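Side-chain contacts in FYVE, RhoGEF and PH domain-containing protein 5 (Homo sapiens, PDB 3MPX), which activates the small GTPase CDC42 by exchanging its bound GDP for GTP, here represented by the catalytic DH domain and the first PH domain: residues K35-M40 / D84-I89; L46-A51 / R149-S154; D57-E62 / P142-A147; Q74-L79 / D128-L133. All blocks are in the same frame, centred on the assembly; numbering follows the deposited sequence.

Interaction 1. Residues K35-M40 / D84-I89; sequences KAYVEM and DLHQGI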
loop_
_atom_site.group_PDB
_atom_site.type_symbol
_atom_site.label_atom_id
_atom_site.label_comp_id
_atom_site.label_asym_id
_atom_site.label_seq_id
_atom_site.Cartn_x
_atom_site.Cartn_y
_atom_site.Cartn_z
ATOM N N LYS A 35 7.724 4.538 -13.538
ATOM C CA LYS A 35 8.281 3.656 -14.579
ATOM C C LYS A 35 7.994 2.203 -14.208
ATOM O O LYS A 35 7.392 1.465 -14.994
ATOM C CB LYS A 35 9.807 3.833 -14.724
ATOM C CG LYS A 35 10.231 5.183 -15.230
ATOM C CD LYS A 35 11.673 5.207 -15.674
ATOM C CE LYS A 35 12.100 6.607 -16.077
ATOM N NZ LYS A 35 13.329 7.068 -15.357
ATOM N N ALA A 36 8.388 1.812 -12.984
ATOM C CA ALA A 36 8.192 0.460 -12.458
ATOM C C ALA A 36 6.722 0.032 -12.445
ATOM O O ALA A 36 6.439 -1.156 -12.635
ATOM C CB ALA A 36 8.770 0.371 -11.066
ATOM N N TYR A 37 5.800 1.001 -12.220
ATOM C CA TYR A 37 4.359 0.807 -12.159
ATOM C C TYR A 37 3.764 0.592 -13.546
ATOM O O TYR A 37 2.878 -0.256 -13.710
ATOM C CB TYR A 37 3.704 2.005 -11.471
ATOM C CG TYR A 37 2.211 1.874 -11.279
ATOM C CD1 TYR A 37 1.676 0.889 -10.443
ATOM C CD2 TYR A 37 1.326 2.742 -11.917
ATOM C CE1 TYR A 37 0.297 0.767 -10.258
ATOM C CE2 TYR A 37 -0.053 2.645 -11.720
ATOM C CZ TYR A 37 -0.561 1.656 -10.889
ATOM O OH TYR A 37 -1.909 1.572 -10.668
ATOM N N VAL A 38 4.256 1.358 -14.539
ATOM C CA VAL A 38 3.828 1.307 -15.939
ATOM C C VAL A 38 4.293 -0.025 -16.560
ATOM O O VAL A 38 3.530 -0.659 -17.288
ATOM C CB VAL A 38 4.297 2.562 -16.704
ATOM C CG1 VAL A 38 4.123 2.401 -18.208
ATOM C CG2 VAL A 38 3.544 3.789 -16.212
ATOM N N GLU A 39 5.500 -0.484 -16.184
ATOM C CA GLU A 39 6.085 -1.772 -16.573
ATOM C C GLU A 39 5.185 -2.896 -16.005
ATOM O O GLU A 39 4.896 -3.877 -16.691
ATOM C CB GLU A 39 7.518 -1.862 -15.993
ATOM C CG GLU A 39 8.203 -3.227 -16.074
ATOM C CD GLU A 39 8.990 -3.555 -17.331
ATOM O OE1 GLU A 39 9.571 -4.664 -17.381
ATOM O OE2 GLU A 39 9.032 -2.716 -18.262
HETATM N N MSE A 40 4.724 -2.721 -14.764
HETATM C CA MSE A 40 3.864 -3.662 -14.082
HETATM C C MSE A 40 2.485 -3.689 -14.710
HETATM O O MSE A 40 1.936 -4.775 -14.888
HETATM C CB MSE A 40 3.798 -3.319 -12.587
HETATM C CG MSE A 40 3.077 -4.365 -11.753
HETATM SE SE MSE A 40 1.154 -4.028 -11.717
HETATM C CE MSE A 40 1.105 -2.755 -10.249
ATOM N N ASP A 84 -3.128 3.042 -19.849
ATOM C CA ASP A 84 -3.042 4.188 -20.732
ATOM C C ASP A 84 -2.905 5.466 -19.945
ATOM O O ASP A 84 -2.110 6.336 -20.339
ATOM C CB ASP A 84 -4.261 4.240 -21.674
ATOM C CG ASP A 84 -4.343 3.122 -22.716
ATOM O OD1 ASP A 84 -3.286 2.495 -23.016
ATOM O OD2 ASP A 84 -5.455 2.886 -23.255
ATOM N N LEU A 85 -3.636 5.565 -18.806
ATOM C CA LEU A 85 -3.608 6.733 -17.925
ATOM C C LEU A 85 -2.206 6.961 -17.397
ATOM O O LEU A 85 -1.695 8.080 -17.496
ATOM C CB LEU A 85 -4.639 6.608 -16.775
ATOM C CG LEU A 85 -4.375 7.369 -15.460
ATOM C CD1 LEU A 85 -4.606 8.864 -15.598
ATOM C CD2 LEU A 85 -5.197 6.802 -14.325
ATOM N N HIS A 86 -1.573 5.889 -16.893
ATOM C CA HIS A 86 -0.250 5.923 -16.299
ATOM C C HIS A 86 0.852 6.004 -17.353
ATOM O O HIS A 86 1.861 6.686 -17.112
ATOM C CB HIS A 86 -0.081 4.770 -15.314
ATOM C CG HIS A 86 -0.982 4.945 -14.128
ATOM N ND1 HIS A 86 -0.623 5.748 -13.062
ATOM C CD2 HIS A 86 -2.246 4.514 -13.936
ATOM C CE1 HIS A 86 -1.650 5.719 -12.229
ATOM N NE2 HIS A 86 -2.653 5.005 -12.722
ATOM N N GLN A 87 0.629 5.417 -18.554
ATOM C CA GLN A 87 1.576 5.572 -19.666
ATOM C C GLN A 87 1.740 7.093 -19.960
ATOM O O GLN A 87 2.868 7.563 -20.078
ATOM C CB GLN A 87 1.101 4.828 -20.924
ATOM C CG GLN A 87 1.691 3.435 -21.048
ATOM C CD GLN A 87 1.191 2.691 -22.267
ATOM O OE1 GLN A 87 -0.019 2.582 -22.529
ATOM N NE2 GLN A 87 2.119 2.104 -23.010
ATOM N N GLY A 88 0.624 7.830 -19.957
ATOM C CA GLY A 88 0.596 9.273 -20.153
ATOM C C GLY A 88 1.268 10.072 -19.054
ATOM O O GLY A 88 2.023 10.999 -19.367
ATOM N N ILE A 89 0.972 9.732 -17.751
ATOM C CA ILE A 89 1.550 10.339 -16.541
ATOM C C ILE A 89 3.095 10.219 -16.638
ATOM O O ILE A 89 3.785 11.226 -16.514
ATOM C CB ILE A 89 0.959 9.703 -15.235
ATOM C CG1 ILE A 89 -0.432 10.274 -14.926
ATOM C CG2 ILE A 89 1.898 9.878 -14.015
ATOM C CD1 ILE A 89 -1.185 9.618 -13.801
#

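Interaction 2. Residues L46-A51 / R149-S154; sequences LDFHGA and REFEQS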
loop_
_atom_site.group_PDB
_atom_site.type_symbol
_atom_site.label_atom_id
_atom_site.label_comp_id
_atom_site.label_asym_id
_atom_site.label_seq_id
_atom_site.Cartn_x
_atom_site.Cartn_y
_atom_site.Cartn_z
ATOM N N LEU A 46 -0.914 -7.815 -20.639
ATOM C CA LEU A 46 -0.518 -8.860 -21.567
ATOM C C LEU A 46 -0.793 -10.233 -20.972
ATOM O O LEU A 46 -1.411 -11.059 -21.638
ATOM C CB LEU A 46 0.974 -8.723 -21.948
ATOM C CG LEU A 46 1.518 -9.685 -23.027
ATOM C CD1 LEU A 46 1.134 -9.227 -24.439
ATOM C CD2 LEU A 46 3.035 -9.791 -22.957
ATOM N N ASP A 47 -0.348 -10.476 -19.731
ATOM C CA ASP A 47 -0.418 -11.790 -19.100
ATOM C C ASP A 47 -1.684 -12.052 -18.276
ATOM O O ASP A 47 -2.002 -13.219 -18.010
ATOM C CB ASP A 47 0.845 -12.025 -18.249
ATOM C CG ASP A 47 2.164 -11.676 -18.947
ATOM O OD1 ASP A 47 2.169 -11.547 -20.203
ATOM O OD2 ASP A 47 3.188 -11.517 -18.238
ATOM N N PHE A 48 -2.393 -11.003 -17.854
ATOM C CA PHE A 48 -3.596 -11.222 -17.075
ATOM C C PHE A 48 -4.822 -10.856 -17.900
ATOM O O PHE A 48 -5.554 -11.759 -18.283
ATOM C CB PHE A 48 -3.545 -10.501 -15.723
ATOM C CG PHE A 48 -4.803 -10.626 -14.897
ATOM C CD1 PHE A 48 -5.128 -11.820 -14.271
ATOM C CD2 PHE A 48 -5.653 -9.544 -14.733
ATOM C CE1 PHE A 48 -6.280 -11.927 -13.500
ATOM C CE2 PHE A 48 -6.800 -9.650 -13.957
ATOM C CZ PHE A 48 -7.110 -10.841 -13.345
ATOM N N HIS A 49 -5.027 -9.569 -18.217
ATOM C CA HIS A 49 -6.174 -9.142 -19.001
ATOM C C HIS A 49 -6.232 -9.918 -20.340
ATOM O O HIS A 49 -7.230 -10.605 -20.591
ATOM C CB HIS A 49 -6.149 -7.617 -19.188
ATOM C CG HIS A 49 -7.053 -7.103 -20.265
ATOM N ND1 HIS A 49 -8.247 -6.486 -19.966
ATOM C CD2 HIS A 49 -6.882 -7.100 -21.610
ATOM C CE1 HIS A 49 -8.784 -6.156 -21.127
ATOM N NE2 HIS A 49 -8.006 -6.526 -22.147
ATOM N N GLY A 50 -5.162 -9.845 -21.143
ATOM C CA GLY A 50 -5.067 -10.521 -22.433
ATOM C C GLY A 50 -5.396 -12.005 -22.391
ATOM O O GLY A 50 -6.243 -12.471 -23.159
ATOM N N ALA A 51 -4.762 -12.755 -21.459
ATOM C CA ALA A 51 -4.971 -14.198 -21.303
ATOM C C ALA A 51 -6.391 -14.547 -20.840
ATOM O O ALA A 51 -6.940 -15.567 -21.266
ATOM C CB ALA A 51 -3.944 -14.779 -20.348
ATOM N N ARG A 149 -3.727 -19.602 -13.940
ATOM C CA ARG A 149 -2.479 -20.322 -13.602
ATOM C C ARG A 149 -1.319 -19.642 -14.332
ATOM O O ARG A 149 -0.456 -19.068 -13.665
ATOM C CB ARG A 149 -2.531 -21.803 -14.035
ATOM C CG ARG A 149 -3.343 -22.724 -13.129
ATOM C CD ARG A 149 -3.017 -24.196 -13.327
ATOM N NE ARG A 149 -3.108 -24.647 -14.719
ATOM C CZ ARG A 149 -4.227 -25.044 -15.324
ATOM N NH1 ARG A 149 -5.389 -25.019 -14.676
ATOM N NH2 ARG A 149 -4.195 -25.455 -16.588
ATOM N N GLU A 150 -1.366 -19.625 -15.701
ATOM C CA GLU A 150 -0.392 -18.995 -16.613
ATOM C C GLU A 150 0.044 -17.586 -16.161
ATOM O O GLU A 150 1.180 -17.183 -16.415
ATOM C CB GLU A 150 -0.952 -18.923 -18.045
ATOM N N PHE A 151 -0.859 -16.844 -15.503
ATOM C CA PHE A 151 -0.556 -15.525 -14.983
ATOM C C PHE A 151 0.114 -15.659 -13.630
ATOM O O PHE A 151 1.211 -15.123 -13.480
ATOM C CB PHE A 151 -1.809 -14.641 -14.905
ATOM C CG PHE A 151 -1.645 -13.400 -14.055
ATOM C CD1 PHE A 151 -0.782 -12.376 -14.443
ATOM C CD2 PHE A 151 -2.358 -13.251 -12.871
ATOM C CE1 PHE A 151 -0.639 -11.231 -13.660
ATOM C CE2 PHE A 151 -2.217 -12.102 -12.092
ATOM C CZ PHE A 151 -1.355 -11.106 -12.488
ATOM N N GLU A 152 -0.525 -16.381 -12.653
ATOM C CA GLU A 152 -0.026 -16.635 -11.274
ATOM C C GLU A 152 1.426 -17.205 -11.260
ATOM O O GLU A 152 2.096 -17.223 -10.222
ATOM C CB GLU A 152 -0.983 -17.559 -10.507
ATOM C CG GLU A 152 -2.282 -16.877 -10.108
ATOM C CD GLU A 152 -3.297 -17.717 -9.349
ATOM O OE1 GLU A 152 -3.465 -18.913 -9.679
ATOM O OE2 GLU A 152 -3.987 -17.149 -8.473
ATOM N N GLN A 153 1.890 -17.634 -12.444
ATOM C CA GLN A 153 3.213 -18.136 -12.770
ATOM C C GLN A 153 4.229 -16.973 -12.693
ATOM O O GLN A 153 5.325 -17.166 -12.156
ATOM C CB GLN A 153 3.164 -18.692 -14.207
ATOM C CG GLN A 153 4.385 -19.467 -14.653
ATOM C CD GLN A 153 4.379 -19.611 -16.150
ATOM O OE1 GLN A 153 4.720 -18.673 -16.890
ATOM N NE2 GLN A 153 3.978 -20.782 -16.632
ATOM N N SER A 154 3.836 -15.772 -13.230
ATOM C CA SER A 154 4.554 -14.487 -13.374
ATOM C C SER A 154 5.455 -14.520 -14.601
ATOM O O SER A 154 4.993 -14.902 -15.677
ATOM C CB SER A 154 5.314 -14.065 -12.110
ATOM O OG SER A 154 6.525 -14.765 -11.880
#

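Interaction 3. Residues D57-E62 / P142-A147; sequences DDMDHE and PRLAAA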
loop_
_atom_site.group_PDB
_atom_site.type_symbol
_atom_site.label_atom_id
_atom_site.label_comp_id
_atom_site.label_asym_id
_atom_site.label_seq_id
_atom_site.Cartn_x
_atom_site.Cartn_y
_atom_site.Cartn_z
ATOM N N ASP A 57 -13.412 -15.283 -24.279
ATOM C CA ASP A 57 -13.838 -15.310 -25.693
ATOM C C ASP A 57 -14.122 -16.748 -26.159
ATOM O O ASP A 57 -15.071 -16.949 -26.928
ATOM C CB ASP A 57 -12.798 -14.665 -26.627
ATOM C CG ASP A 57 -12.665 -13.144 -26.566
ATOM O OD1 ASP A 57 -13.628 -12.469 -26.117
ATOM O OD2 ASP A 57 -11.602 -12.625 -26.985
ATOM N N ASP A 58 -13.324 -17.749 -25.667
ATOM C CA ASP A 58 -13.511 -19.175 -25.989
ATOM C C ASP A 58 -14.747 -19.728 -25.274
ATOM O O ASP A 58 -15.479 -20.561 -25.826
ATOM C CB ASP A 58 -12.285 -20.003 -25.575
ATOM C CG ASP A 58 -11.004 -19.822 -26.366
ATOM O OD1 ASP A 58 -11.076 -19.352 -27.514
ATOM O OD2 ASP A 58 -9.933 -20.219 -25.856
HETATM N N MSE A 59 -14.959 -19.273 -24.029
HETATM C CA MSE A 59 -16.056 -19.716 -23.164
HETATM C C MSE A 59 -17.401 -19.225 -23.624
HETATM O O MSE A 59 -18.420 -19.763 -23.187
HETATM C CB MSE A 59 -15.826 -19.307 -21.721
HETATM C CG MSE A 59 -14.655 -20.000 -21.084
HETATM SE SE MSE A 59 -14.253 -19.120 -19.407
HETATM C CE MSE A 59 -12.548 -18.809 -19.743
ATOM N N ASP A 60 -17.425 -18.228 -24.522
ATOM C CA ASP A 60 -18.683 -17.743 -25.079
ATOM C C ASP A 60 -19.423 -18.896 -25.779
ATOM O O ASP A 60 -20.635 -19.026 -25.609
ATOM C CB ASP A 60 -18.431 -16.577 -26.036
ATOM C CG ASP A 60 -18.064 -15.277 -25.341
ATOM O OD1 ASP A 60 -18.735 -14.923 -24.342
ATOM O OD2 ASP A 60 -17.146 -14.582 -25.831
ATOM N N HIS A 61 -18.661 -19.791 -26.459
ATOM C CA HIS A 61 -19.114 -20.978 -27.197
ATOM C C HIS A 61 -19.243 -22.270 -26.347
ATOM O O HIS A 61 -19.629 -23.298 -26.905
ATOM C CB HIS A 61 -18.175 -21.250 -28.383
ATOM C CG HIS A 61 -17.795 -20.024 -29.143
ATOM N ND1 HIS A 61 -16.493 -19.555 -29.145
ATOM C CD2 HIS A 61 -18.570 -19.176 -29.857
ATOM C CE1 HIS A 61 -16.511 -18.453 -29.874
ATOM N NE2 HIS A 61 -17.741 -18.186 -30.325
ATOM N N GLU A 62 -18.954 -22.231 -25.023
ATOM C CA GLU A 62 -19.066 -23.400 -24.121
ATOM C C GLU A 62 -20.324 -24.247 -24.384
ATOM O O GLU A 62 -21.360 -23.704 -24.763
ATOM C CB GLU A 62 -19.050 -22.975 -22.640
ATOM C CG GLU A 62 -17.663 -22.831 -22.034
ATOM C CD GLU A 62 -17.591 -22.483 -20.555
ATOM O OE1 GLU A 62 -16.490 -22.637 -19.972
ATOM O OE2 GLU A 62 -18.625 -22.073 -19.973
ATOM N N PRO A 142 -11.885 -25.178 -16.662
ATOM C CA PRO A 142 -10.501 -25.478 -17.066
ATOM C C PRO A 142 -9.827 -24.359 -17.876
ATOM O O PRO A 142 -8.710 -24.002 -17.553
ATOM C CB PRO A 142 -10.651 -26.775 -17.871
ATOM C CG PRO A 142 -11.829 -27.449 -17.264
ATOM C CD PRO A 142 -12.777 -26.329 -16.932
ATOM N N ARG A 143 -10.521 -23.770 -18.862
ATOM C CA ARG A 143 -10.034 -22.662 -19.700
ATOM C C ARG A 143 -9.682 -21.401 -18.862
ATOM O O ARG A 143 -8.619 -20.806 -19.075
ATOM C CB ARG A 143 -11.082 -22.327 -20.783
ATOM C CG ARG A 143 -10.635 -21.350 -21.863
ATOM C CD ARG A 143 -9.618 -21.944 -22.824
ATOM N NE ARG A 143 -8.775 -20.921 -23.438
ATOM C CZ ARG A 143 -7.785 -20.290 -22.811
ATOM N NH1 ARG A 143 -7.532 -20.540 -21.534
ATOM N NH2 ARG A 143 -7.072 -19.369 -23.443
ATOM N N LEU A 144 -10.576 -20.981 -17.939
ATOM C CA LEU A 144 -10.290 -19.826 -17.099
ATOM C C LEU A 144 -9.171 -20.186 -16.102
ATOM O O LEU A 144 -8.264 -19.365 -15.884
ATOM C CB LEU A 144 -11.545 -19.307 -16.378
ATOM C CG LEU A 144 -11.411 -17.921 -15.710
ATOM C CD1 LEU A 144 -11.449 -16.816 -16.721
ATOM C CD2 LEU A 144 -12.502 -17.698 -14.685
ATOM N N ALA A 145 -9.191 -21.436 -15.560
ATOM C CA ALA A 145 -8.149 -21.894 -14.654
ATOM C C ALA A 145 -6.792 -21.861 -15.353
ATOM O O ALA A 145 -5.858 -21.303 -14.800
ATOM C CB ALA A 145 -8.460 -23.279 -14.133
ATOM N N ALA A 146 -6.724 -22.329 -16.608
ATOM C CA ALA A 146 -5.528 -22.339 -17.452
ATOM C C ALA A 146 -5.005 -20.927 -17.659
ATOM O O ALA A 146 -3.791 -20.752 -17.697
ATOM C CB ALA A 146 -5.834 -22.979 -18.803
ATOM N N ALA A 147 -5.909 -19.922 -17.790
ATOM C CA ALA A 147 -5.515 -18.529 -18.001
ATOM C C ALA A 147 -4.937 -17.933 -16.727
ATOM O O ALA A 147 -3.856 -17.343 -16.776
ATOM C CB ALA A 147 -6.692 -17.699 -18.493
#

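Interaction 4. Residues Q74-L79 / D128-L133; sequences QGLSEL and DRYLGL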
loop_
_atom_site.group_PDB
_atom_site.type_symbol
_atom_site.label_atom_id
_atom_site.label_comp_id
_atom_site.label_asym_id
_atom_site.label_seq_id
_atom_site.Cartn_x
_atom_site.Cartn_y
_atom_site.Cartn_z
ATOM N N GLN A 74 -16.329 -6.609 -17.507
ATOM C CA GLN A 74 -16.522 -5.204 -17.116
ATOM C C GLN A 74 -15.390 -4.734 -16.193
ATOM O O GLN A 74 -14.726 -3.765 -16.519
ATOM C CB GLN A 74 -17.929 -4.977 -16.506
ATOM C CG GLN A 74 -18.495 -3.546 -16.597
ATOM C CD GLN A 74 -18.182 -2.747 -17.856
ATOM O OE1 GLN A 74 -17.461 -1.749 -17.814
ATOM N NE2 GLN A 74 -18.714 -3.146 -19.004
ATOM N N GLY A 75 -15.137 -5.482 -15.117
ATOM C CA GLY A 75 -14.066 -5.237 -14.154
ATOM C C GLY A 75 -12.700 -5.296 -14.799
ATOM O O GLY A 75 -11.829 -4.492 -14.474
ATOM N N LEU A 76 -12.513 -6.208 -15.757
ATOM C CA LEU A 76 -11.241 -6.342 -16.490
ATOM C C LEU A 76 -11.031 -5.244 -17.518
ATOM O O LEU A 76 -9.898 -5.036 -17.913
ATOM C CB LEU A 76 -11.126 -7.717 -17.181
ATOM C CG LEU A 76 -10.716 -8.874 -16.272
ATOM C CD1 LEU A 76 -11.277 -10.165 -16.756
ATOM C CD2 LEU A 76 -9.239 -8.976 -16.170
ATOM N N SER A 77 -12.106 -4.525 -17.938
ATOM C CA SER A 77 -12.004 -3.461 -18.946
ATOM C C SER A 77 -11.249 -2.230 -18.435
ATOM O O SER A 77 -10.703 -1.455 -19.226
ATOM C CB SER A 77 -13.380 -3.066 -19.465
ATOM O OG SER A 77 -14.087 -2.334 -18.481
ATOM N N GLU A 78 -11.213 -2.073 -17.111
ATOM C CA GLU A 78 -10.567 -0.983 -16.407
ATOM C C GLU A 78 -9.046 -1.027 -16.489
ATOM O O GLU A 78 -8.418 0.031 -16.516
ATOM C CB GLU A 78 -11.027 -0.982 -14.948
ATOM C CG GLU A 78 -12.492 -0.600 -14.770
ATOM C CD GLU A 78 -12.960 0.620 -15.551
ATOM O OE1 GLU A 78 -14.050 0.545 -16.168
ATOM O OE2 GLU A 78 -12.232 1.640 -15.567
ATOM N N LEU A 79 -8.457 -2.239 -16.575
ATOM C CA LEU A 79 -7.004 -2.437 -16.622
ATOM C C LEU A 79 -6.350 -1.713 -17.797
ATOM O O LEU A 79 -5.465 -0.910 -17.504
ATOM C CB LEU A 79 -6.591 -3.916 -16.565
ATOM C CG LEU A 79 -7.092 -4.759 -15.364
ATOM C CD1 LEU A 79 -6.495 -6.161 -15.413
ATOM C CD2 LEU A 79 -6.762 -4.102 -14.013
ATOM N N ASP A 128 -13.533 -6.397 -5.607
ATOM C CA ASP A 128 -13.822 -7.650 -4.911
ATOM C C ASP A 128 -14.783 -8.573 -5.698
ATOM O O ASP A 128 -14.629 -9.797 -5.617
ATOM C CB ASP A 128 -14.374 -7.392 -3.489
ATOM C CG ASP A 128 -13.487 -6.634 -2.507
ATOM O OD1 ASP A 128 -12.245 -6.770 -2.589
ATOM O OD2 ASP A 128 -14.037 -5.980 -1.596
ATOM N N ARG A 129 -15.755 -7.991 -6.455
ATOM C CA ARG A 129 -16.779 -8.719 -7.222
ATOM C C ARG A 129 -16.153 -9.539 -8.346
ATOM O O ARG A 129 -16.354 -10.754 -8.382
ATOM C CB ARG A 129 -17.864 -7.749 -7.773
ATOM C CG ARG A 129 -19.138 -8.411 -8.331
ATOM N N TYR A 130 -15.405 -8.894 -9.260
ATOM C CA TYR A 130 -14.812 -9.626 -10.374
ATOM C C TYR A 130 -13.628 -10.507 -9.941
ATOM O O TYR A 130 -13.335 -11.510 -10.594
ATOM C CB TYR A 130 -14.440 -8.682 -11.536
ATOM C CG TYR A 130 -13.059 -8.058 -11.491
ATOM C CD1 TYR A 130 -12.002 -8.608 -12.212
ATOM C CD2 TYR A 130 -12.840 -6.844 -10.838
ATOM C CE1 TYR A 130 -10.739 -8.018 -12.214
ATOM C CE2 TYR A 130 -11.582 -6.237 -10.838
ATOM C CZ TYR A 130 -10.535 -6.828 -11.533
ATOM O OH TYR A 130 -9.296 -6.249 -11.554
ATOM N N LEU A 131 -12.967 -10.162 -8.848
ATOM C CA LEU A 131 -11.851 -10.984 -8.408
ATOM C C LEU A 131 -12.293 -12.206 -7.626
ATOM O O LEU A 131 -11.610 -13.231 -7.693
ATOM C CB LEU A 131 -10.790 -10.176 -7.671
ATOM C CG LEU A 131 -9.878 -9.466 -8.659
ATOM C CD1 LEU A 131 -9.157 -8.327 -8.030
ATOM C CD2 LEU A 131 -8.967 -10.456 -9.377
ATOM N N GLY A 132 -13.442 -12.121 -6.956
ATOM C CA GLY A 132 -14.025 -13.249 -6.235
ATOM C C GLY A 132 -14.619 -14.217 -7.239
ATOM O O GLY A 132 -14.422 -15.436 -7.151
ATOM N N LEU A 133 -15.303 -13.632 -8.240
ATOM C CA LEU A 133 -15.925 -14.263 -9.391
ATOM C C LEU A 133 -14.867 -15.019 -10.208
ATOM O O LEU A 133 -15.182 -16.034 -10.808
ATOM C CB LEU A 133 -16.517 -13.134 -10.252
ATOM C CG LEU A 133 -17.920 -13.258 -10.855
ATOM C CD1 LEU A 133 -18.987 -13.561 -9.794
ATOM C CD2 LEU A 133 -18.290 -11.966 -11.522
#

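Interaction 1. Residues K35-M40 / D84-I89
Tyr37 reaches from helix 21-59 to His86 on the antiparallel helix 66-98, the segment axes approaching to 9.5 Å. His86 CB lies 3.9 Å from Val38 CG2, the methyl that also rests near the His86 carbonyl oxygen. From CG onward every imidazole atom has Tyr37 CE2 as its nearest neighbour across the contact: CE2 stands over the centre of one ring face, 3.4 Å from ND1 of His86, and Leu85 CG lies over the opposite face. With ring planes at 83° and centroids 4.7 Å apart, this is a T-shaped pair, the tyrosine giving the edge and the histidine the face. With CG anti to the backbone N (chi1 -177°), the Tyr37 ring is carried toward helix 66-98. ND1 and NE2 of His86 are engaged by Glu34 and His120, which fixes the turn of the ring. Replacing His86 by alanine is likely to leave the Tyr37 edge with no ring to rest on, and Glu34 and His120 without their imidazole partner. Val38 CG1 packs on Gln87 CG at 3.9 Å. The contact is buried in the helical DH domain, where helix 117-138 brings His120 against both rings and helix 162-184 receives the Tyr37 hydroxyl at the Val169 carbonyl.

Interaction 2. Residues L46-A51 / R149-S154
Phe48 and Phe151 meet with their ring planes inclined at 48°, an oblique pairing that is neither a stack nor a T-shape, with centroids 4.8 Å apart. What lies over the face of Phe151 is the inner part of Phe48: its CB sits 3.6 Å from the centroid of the Phe151 ring and only 15° off the normal, a CH-pi contact. CD1 of Phe48 continues across the same face to within 3.4 Å of Phe151 CD2, the Phe48 ring tilted and not laid flat. Phe151 swings its ring across to helix 21-59 through a chi1 of 165°, which sets CG anti to the backbone N. Its own CB approaches the carbonyl oxygen of Asp47 at 3.4 Å, and the CB of Asp47 flanks CD1 of the ring at 4.2 Å. A serine in place of Phe151 would probably open a gap beneath Phe48 and strip Arg165 of its cation-pi partner. Around the pair, Ala162 of helix 162-184 touches both rings, and Leu76 and Leu79 of helix 66-98 pack on Phe48. The wider pi-type turn at 46-49 runs through the residues that bear this contact. Between the segments the chemistry is apolar and aromatic, so shape and dispersion probably hold helix 142-152 here, whereas polarity enters through Arg165, whose charge the Phe151 ring probably helps to accommodate.

Interaction 3. Residues D57-E62 / P142-A147
Asp58 and Arg143 form the polar half of this contact, a salt bridge near the protein surface. Its single hydrogen bond runs from Arg143 NE to Asp58 OD2, 2.8 Å long with an N-H...O angle of 157°. OD2 uses the anti lone pair, turned away from the other carboxylate oxygen, and lies near the guanidinium plane at its edge. The carboxylate and guanidinium planes are 48° apart and only OD2 is engaged, by NE, so the pair is not two-pronged. A bend in the arginine chain at chi2 (71°) carries NE toward the aspartate.

The apolar half belongs to Met59, a selenomethionine, whose end methyl does the touching. Its CE sits 3.5 Å from Leu144 CB, while the aliphatic Arg143 CG lies 3.8 Å from the same methyl. CE also faces Leu144 CD1 at 3.8 Å, so the methyl lies against both Arg143 and Leu144. Leu144 passes deeper, to Val52 and Leu56 of helix 21-59 and to Leu134 of helix 117-138.

With the charged pair on the exposed side and Met59 and Leu144 buried, the contact joins the C-terminal part of long helix 21-59 to the start of short helix 142-152 in the all-helical DH fold.

Interaction 4. Residues Q74-L79 / D128-L133
Gly75 places its backbone against the face of Tyr130 where segments 74-79 and 128-133 cross at -110°. Its CA is 4.1 Å from the ring centroid and 20° off the normal, a CH-pi contact, and Gly75 C lies over the centre of the same face. The close fit depends on the missing side chain, since a CB on this residue would run into Tyr130 CG. Leu76 follows: its backbone N lies over the same ring face toward the rim, while its CG approaches Tyr130 CE1 at 4.1 Å, the two side chains crossing at about a right angle. One turn after Gly75, Leu79 extends CD2 to within 4.1 Å of the hydroxyl oxygen of Tyr130. That oxygen is hydrogen-bonded to His123 of its own helix, which ties down the far end of the ring. Tyr130 itself takes the uncommon chi1 of 88°, with CG between the backbone N and the carbonyl carbon, and thereby faces the glycine; Leu131 CG lies over its opposite face. Leu166 of helix 162-184 touches both Tyr130 and Leu79. The Gly75-Tyr130 contact joins helices 66-98 and 117-138 within the helical bundle of the DH domain, the fold of Dbl-family exchange factors.

How the interactions relate
All four contacts lie inside the DH domain, and none involves the PH-domain strands. Helix 21-59 carries one side of interactions 1, 2 and 3 in sequence order, helix 66-98 serves interactions 1 and 4, and helix 142-152 serves 2 and 3. Interactions 3 and 4 are each nested in the loop closed by interaction 2, whereas interaction 1 alternates with all the others along the chain. Interaction 2 touches both neighbours: Ala51 O meets Ala147 CB of interaction 3, and His49 ND1 probably hydrogen-bonds to Leu76 O of interaction 4. Centre to centre, 2, 3 and 4 are about 14 to 16 Å apart, and 1 and 3 about 29 Å. Together they join sequence-distant helices into one elongated bundle.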